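PDB 6ZJ8: virulence sensor protein BvgS, which is a sensor histidine kinase of Bordetella pertussis whose PAS domain, the part described here, probably takes part in relaying signals to the kinase. Local coordinates for residues R103-H108 with R112-W117. Numbering follows the deposited sequence.
Sequences RDVTLH and RHVYQW
R112 pairs with V105 through its backbone and reaches L107 with its side chain. R112 N and O bond to V105 O and V105 N, each at 2.7 Å. The side chain starts on the sheet face that also carries R103, V105 and V114. R112 CB passes V105 O at 4.0 Å, and CG stays near the same oxygen. The R112 chain bends at CG (chi2 102°), which turns it along the strand toward L107. R112 CD lies 3.5 Å from V105 O. NE hydrogen-bonds the carbonyl O of R110, two residues earlier in its own strand. CZ lies beside L107 O and CB. R112 NH2 gives a hydrogen bond to L107 O (2.8 Å), coming from above the carbonyl plane. L107 CB and CD2 cover one face of the guanidinium, so two hydrogen bonds and an apolar contact fix the group.

Farther along, R103 and V114 form a second hydrogen-bonded antiparallel pair. V105 CG2 meets V114 CG2 at 4.0 Å. R103 CG touches Q116 OE1 at 3.4 Å; the guanidinium and amide planes stand nearly perpendicular (86°). R103 NE turns to its own strand and bonds D104 O.

D104 and H113, a non-hydrogen-bonded pair, project from the other face. D104 OD1 sits 3.3 Å from H113 CB, and the imidazole is held by D102 through NE2.

This is the hairpin of strands 99-107 and 110-122 in the antiparallel PAS sheet. Helix 79-87 packs on V105 and L107, and L107 also touches helix 51-57. Strand 128-137 flanks strand 110-122 on the side away from strand 99-107, and H113 N bonds T139 at the start of helix 138-155.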
# COMPACT_ATOMS: atom_id res chain seq x y z
N ARG A 103 2.87 9.15 8.93
CA ARG A 103 4.29 9.31 9.23
C ARG A 103 4.99 9.76 7.96
O ARG A 103 4.41 9.77 6.87
CB ARG A 103 4.90 8.00 9.75
CG ARG A 103 4.79 6.82 8.79
CD ARG A 103 5.66 5.63 9.19
NE ARG A 103 7.08 5.86 8.90
CZ ARG A 103 8.04 4.96 9.08
NH1 ARG A 103 9.29 5.27 8.78
NH2 ARG A 103 7.76 3.76 9.57
N ASP A 104 6.25 10.15 8.12
CA ASP A 104 7.12 10.43 6.98
C ASP A 104 7.91 9.17 6.64
O ASP A 104 8.33 8.43 7.53
CB ASP A 104 8.08 11.58 7.29
CG ASP A 104 7.36 12.90 7.46
OD1 ASP A 104 6.29 13.08 6.84
OD2 ASP A 104 7.88 13.76 8.20
N VAL A 105 8.10 8.94 5.35
CA VAL A 105 8.87 7.80 4.86
C VAL A 105 9.84 8.31 3.81
O VAL A 105 9.49 9.14 2.97
CB VAL A 105 7.96 6.70 4.28
CG1 VAL A 105 8.81 5.61 3.64
CG2 VAL A 105 7.08 6.12 5.36
N THR A 106 11.07 7.80 3.86
CA THR A 106 12.14 8.22 2.97
C THR A 106 12.46 7.08 2.01
O THR A 106 12.71 5.95 2.43
CB THR A 106 13.38 8.62 3.76
OG1 THR A 106 13.05 9.66 4.69
CG2 THR A 106 14.48 9.11 2.83
N LEU A 107 12.46 7.40 0.72
CA LEU A 107 12.64 6.39 -0.33
C LEU A 107 13.13 7.10 -1.58
O LEU A 107 12.54 8.10 -2.00
CB LEU A 107 11.33 5.65 -0.60
CG LEU A 107 11.34 4.65 -1.76
CD1 LEU A 107 12.19 3.44 -1.42
CD2 LEU A 107 9.92 4.24 -2.12
N HIS A 108 14.20 6.58 -2.18
CA HIS A 108 14.75 7.14 -3.41
C HIS A 108 15.17 8.59 -3.21
O HIS A 108 14.99 9.44 -4.09
CB HIS A 108 13.74 7.03 -4.56
CG HIS A 108 13.26 5.63 -4.81
ND1 HIS A 108 12.02 5.35 -5.34
CD2 HIS A 108 13.86 4.43 -4.62
CE1 HIS A 108 11.87 4.05 -5.46
NE2 HIS A 108 12.98 3.46 -5.03
N ARG A 112 8.41 11.40 2.01
CA ARG A 112 6.99 11.59 1.77
C ARG A 112 6.21 11.44 3.07
O ARG A 112 6.46 10.52 3.85
CB ARG A 112 6.45 10.58 0.75
CG ARG A 112 7.37 10.29 -0.42
CD ARG A 112 8.08 8.95 -0.23
NE ARG A 112 9.15 8.77 -1.20
CZ ARG A 112 8.99 8.29 -2.42
NH1 ARG A 112 7.79 7.92 -2.86
NH2 ARG A 112 10.04 8.17 -3.22
N HIS A 113 5.27 12.35 3.28
CA HIS A 113 4.28 12.21 4.34
C HIS A 113 3.14 11.34 3.82
O HIS A 113 2.51 11.68 2.81
CB HIS A 113 3.77 13.59 4.77
CG HIS A 113 2.78 13.55 5.89
ND1 HIS A 113 1.83 14.53 6.07
CD2 HIS A 113 2.60 12.66 6.89
CE1 HIS A 113 1.11 14.25 7.13
NE2 HIS A 113 1.55 13.12 7.65
N VAL A 114 2.88 10.22 4.50
CA VAL A 114 1.91 9.24 4.03
C VAL A 114 0.86 8.99 5.10
O VAL A 114 1.15 9.03 6.30
CB VAL A 114 2.59 7.91 3.62
CG1 VAL A 114 3.54 8.14 2.45
CG2 VAL A 114 3.32 7.29 4.81
N TYR A 115 -0.36 8.73 4.65
CA TYR A 115 -1.48 8.37 5.50
C TYR A 115 -1.74 6.88 5.31
O TYR A 115 -2.18 6.46 4.23
CB TYR A 115 -2.71 9.21 5.16
CG TYR A 115 -3.87 9.03 6.10
CD1 TYR A 115 -3.83 9.56 7.38
CD2 TYR A 115 -5.02 8.36 5.70
CE1 TYR A 115 -4.89 9.41 8.25
CE2 TYR A 115 -6.09 8.20 6.57
CZ TYR A 115 -6.02 8.73 7.84
OH TYR A 115 -7.08 8.58 8.71
N GLN A 116 -1.47 6.09 6.34
CA GLN A 116 -1.53 4.63 6.27
C GLN A 116 -2.80 4.11 6.92
O GLN A 116 -3.31 4.68 7.88
CB GLN A 116 -0.31 4.03 6.97
CG GLN A 116 1.03 4.55 6.46
CD GLN A 116 2.15 4.32 7.45
OE1 GLN A 116 2.08 4.76 8.60
NE2 GLN A 116 3.19 3.62 7.02
N TRP A 117 -3.30 2.99 6.40
CA TRP A 117 -4.56 2.43 6.88
C TRP A 117 -4.58 0.92 6.66
O TRP A 117 -3.92 0.40 5.76
CB TRP A 117 -5.75 3.08 6.17
CG TRP A 117 -5.72 2.89 4.69
CD1 TRP A 117 -5.05 3.66 3.78
CD2 TRP A 117 -6.39 1.87 3.94
NE1 TRP A 117 -5.26 3.19 2.51
CE2 TRP A 117 -6.08 2.09 2.58
CE3 TRP A 117 -7.21 0.80 4.28
CZ2 TRP A 117 -6.57 1.27 1.56
CZ3 TRP A 117 -7.70 -0.01 3.27
CH2 TRP A 117 -7.37 0.23 1.93